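Local coordinates for DsbA family protein (Salmonella typhimurium, PDB 7JVE), which acts as a trimeric thioredoxin-like enzyme of the DsbA family with both thiol oxidase and disulfide isomerase activities, at residues Ser126-Ser131 against Asp199-Asn204. Numbering follows the deposited sequence.
Sequences SRWPVS and DALLTN
Leu201 reaches from helix 199-210 to the first turn of helix 128-145 and divides its two methyls between Trp128 and Ser131. Its CG stands anti to the backbone N (chi1 -155°), which directs the branched end at the other helix. CD1 meets Ser131 CB at 3.9 Å. CD2 lies 3.8 Å from Trp128 O and approaches the Trp128 indole obliquely. The nearest ring atom to it is Trp128 CE3, at 4.4 Å.

Trp128 holds CG beside its own backbone N (chi1 -77°). From there the six-membered part of the indole extends to the next residue of the partner helix. Trp128 CZ3 touches Leu202 CD2 at 3.9 Å, and the two side chains cross at about a right angle. Trp128 also packs on Pro122, and Leu202 on Val197.

Both helices lie between strands 115-120 and 218-223 in sequence, so the contact joins two ends of the helical insertion of the DsbA-type thioredoxin fold. Leu201 and Ser131 are buried, whereas Leu202 is exposed. Across the contact the side chains meet through carbon atoms, so cohesion here comes from apolar, van der Waals packing rather than from directional polar bonds.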
ATOM      1  N   SER A 126       0.409  15.983 -18.454  1.00 29.36           N
ATOM      2  CA  SER A 126       0.437  15.344 -19.768  1.00 27.93           C
ATOM      3  C   SER A 126      -0.958  15.004 -20.280  1.00 26.67           C
ATOM      4  O   SER A 126      -1.114  14.694 -21.472  1.00 25.04           O
ATOM      5  CB  SER A 126       1.286  14.063 -19.736  1.00 27.99           C
ATOM      6  OG  SER A 126       0.744  13.140 -18.808  1.00 31.04           O
ATOM      7  N   ARG A 127      -1.978  15.051 -19.425  1.00 23.49           N
ATOM      8  CA  ARG A 127      -3.310  14.749 -19.926  1.00 25.10           C
ATOM      9  C   ARG A 127      -4.016  15.951 -20.543  1.00 23.36           C
ATOM     10  O   ARG A 127      -5.055  15.768 -21.184  1.00 22.71           O
ATOM     11  CB  ARG A 127      -4.163  14.139 -18.815  1.00 27.35           C
ATOM     12  CG  ARG A 127      -3.532  12.853 -18.310  1.00 26.94           C
ATOM     13  CD  ARG A 127      -4.454  12.065 -17.456  1.00 26.46           C
ATOM     14  NE  ARG A 127      -3.791  10.856 -16.994  1.00 29.37           N
ATOM     15  CZ  ARG A 127      -4.285  10.074 -16.057  1.00 28.03           C
ATOM     16  NH1 ARG A 127      -5.450  10.379 -15.499  1.00 22.42           N
ATOM     17  NH2 ARG A 127      -3.612   9.005 -15.672  1.00 32.51           N
ATOM     18  N   TRP A 128      -3.473  17.157 -20.412  1.00 24.08           N
ATOM     19  CA  TRP A 128      -4.187  18.339 -20.897  1.00 21.71           C
ATOM     20  C   TRP A 128      -4.610  18.233 -22.354  1.00 21.96           C
ATOM     21  O   TRP A 128      -5.775  18.532 -22.650  1.00 21.66           O
ATOM     22  CB  TRP A 128      -3.329  19.583 -20.656  1.00 22.61           C
ATOM     23  CG  TRP A 128      -3.361  19.993 -19.245  1.00 28.49           C
ATOM     24  CD1 TRP A 128      -3.150  19.199 -18.155  1.00 29.48           C
ATOM     25  CD2 TRP A 128      -3.619  21.300 -18.746  1.00 29.90           C
ATOM     26  NE1 TRP A 128      -3.253  19.935 -17.012  1.00 27.05           N
ATOM     27  CE2 TRP A 128      -3.553  21.228 -17.342  1.00 29.28           C
ATOM     28  CE3 TRP A 128      -3.898  22.529 -19.350  1.00 35.08           C
ATOM     29  CZ2 TRP A 128      -3.757  22.341 -16.522  1.00 31.87           C
ATOM     30  CZ3 TRP A 128      -4.091  23.645 -18.531  1.00 39.67           C
ATOM     31  CH2 TRP A 128      -4.022  23.536 -17.133  1.00 35.83           C
ATOM     32  N   PRO A 129      -3.764  17.801 -23.298  1.00 22.51           N
ATOM     33  CA  PRO A 129      -4.250  17.712 -24.693  1.00 22.63           C
ATOM     34  C   PRO A 129      -5.442  16.770 -24.867  1.00 22.32           C
ATOM     35  O   PRO A 129      -6.428  17.138 -25.525  1.00 21.43           O
ATOM     36  CB  PRO A 129      -3.001  17.251 -25.469  1.00 25.02           C
ATOM     37  CG  PRO A 129      -1.818  17.619 -24.587  1.00 23.33           C
ATOM     38  CD  PRO A 129      -2.333  17.453 -23.175  1.00 22.31           C
ATOM     39  N   VAL A 130      -5.409  15.582 -24.261  1.00 22.45           N
ATOM     40  CA  VAL A 130      -6.521  14.638 -24.394  1.00 22.24           C
ATOM     41  C   VAL A 130      -7.743  15.101 -23.594  1.00 22.51           C
ATOM     42  O   VAL A 130      -8.871  15.090 -24.106  1.00 23.37           O
ATOM     43  CB  VAL A 130      -6.073  13.217 -23.992  1.00 26.32           C
ATOM     44  CG1 VAL A 130      -7.255  12.289 -23.881  1.00 19.82           C
ATOM     45  CG2 VAL A 130      -5.095  12.675 -25.038  1.00 25.13           C
ATOM     46  N   SER A 131      -7.552  15.506 -22.333  1.00 20.65           N
ATOM     47  CA  SER A 131      -8.693  15.995 -21.556  1.00 22.88           C
ATOM     48  C   SER A 131      -9.330  17.213 -22.218  1.00 23.11           C
ATOM     49  O   SER A 131     -10.561  17.305 -22.308  1.00 20.56           O
ATOM     50  CB  SER A 131      -8.284  16.330 -20.114  1.00 19.27           C
ATOM     51  OG  SER A 131      -7.953  15.161 -19.403  1.00 22.29           O
ATOM     52  N   ASP A 199     -11.819  26.361 -22.692  1.00 21.55           N
ATOM     53  CA  ASP A 199     -12.077  27.193 -21.522  1.00 24.85           C
ATOM     54  C   ASP A 199     -12.600  26.379 -20.337  1.00 24.87           C
ATOM     55  O   ASP A 199     -12.280  26.673 -19.182  1.00 24.32           O
ATOM     56  CB  ASP A 199     -13.058  28.308 -21.862  1.00 26.14           C
ATOM     57  CG  ASP A 199     -13.234  29.271 -20.697  1.00 38.38           C
ATOM     58  OD1 ASP A 199     -12.302  30.086 -20.469  1.00 34.01           O
ATOM     59  OD2 ASP A 199     -14.266  29.178 -19.976  1.00 38.36           O
ATOM     60  N   ALA A 200     -13.417  25.360 -20.597  1.00 26.36           N
ATOM     61  CA  ALA A 200     -13.964  24.569 -19.500  1.00 24.54           C
ATOM     62  C   ALA A 200     -12.863  23.838 -18.740  1.00 23.25           C
ATOM     63  O   ALA A 200     -12.943  23.679 -17.516  1.00 25.22           O
ATOM     64  CB  ALA A 200     -15.003  23.577 -20.030  1.00 26.20           C
ATOM     65  N   LEU A 201     -11.824  23.386 -19.449  1.00 21.57           N
ATOM     66  CA  LEU A 201     -10.714  22.725 -18.775  1.00 20.63           C
ATOM     67  C   LEU A 201      -9.950  23.694 -17.881  1.00 24.11           C
ATOM     68  O   LEU A 201      -9.570  23.339 -16.761  1.00 24.49           O
ATOM     69  CB  LEU A 201      -9.776  22.096 -19.799  1.00 25.39           C
ATOM     70  CG  LEU A 201      -8.971  20.921 -19.271  1.00 24.13           C
ATOM     71  CD1 LEU A 201      -9.915  19.712 -19.092  1.00 23.19           C
ATOM     72  CD2 LEU A 201      -7.788  20.589 -20.176  1.00 23.02           C
ATOM     73  N   LEU A 202      -9.711  24.922 -18.355  1.00 21.25           N
ATOM     74  CA  LEU A 202      -9.043  25.920 -17.524  1.00 21.92           C
ATOM     75  C   LEU A 202      -9.888  26.254 -16.298  1.00 22.76           C
ATOM     76  O   LEU A 202      -9.383  26.296 -15.165  1.00 22.84           O
ATOM     77  CB  LEU A 202      -8.763  27.197 -18.333  1.00 23.79           C
ATOM     78  CG  LEU A 202      -7.833  27.143 -19.538  1.00 23.01           C
ATOM     79  CD1 LEU A 202      -7.868  28.471 -20.315  1.00 18.81           C
ATOM     80  CD2 LEU A 202      -6.392  26.772 -19.105  1.00 24.29           C
ATOM     81  N   THR A 203     -11.178  26.527 -16.520  1.00 21.23           N
ATOM     82  CA  THR A 203     -12.094  26.864 -15.432  1.00 21.93           C
ATOM     83  C   THR A 203     -12.233  25.716 -14.447  1.00 21.99           C
ATOM     84  O   THR A 203     -12.206  25.925 -13.230  1.00 22.53           O
ATOM     85  CB  THR A 203     -13.465  27.238 -16.020  1.00 25.01           C
ATOM     86  OG1 THR A 203     -13.303  28.361 -16.879  1.00 24.85           O
ATOM     87  CG2 THR A 203     -14.514  27.568 -14.926  1.00 22.34           C
ATOM     88  N   ASN A 204     -12.377  24.489 -14.952  1.00 23.33           N
ATOM     89  CA  ASN A 204     -12.552  23.345 -14.061  1.00 22.07           C
ATOM     90  C   ASN A 204     -11.298  23.082 -13.230  1.00 21.48           C
ATOM     91  O   ASN A 204     -11.396  22.717 -12.059  1.00 21.55           O
ATOM     92  CB  ASN A 204     -12.933  22.108 -14.869  1.00 19.53           C
ATOM     93  CG  ASN A 204     -14.347  22.168 -15.385  1.00 21.18           C
ATOM     94  OD1 ASN A 204     -15.115  23.054 -15.012  1.00 24.39           O
ATOM     95  ND2 ASN A 204     -14.709  21.222 -16.240  1.00 21.65           N
TER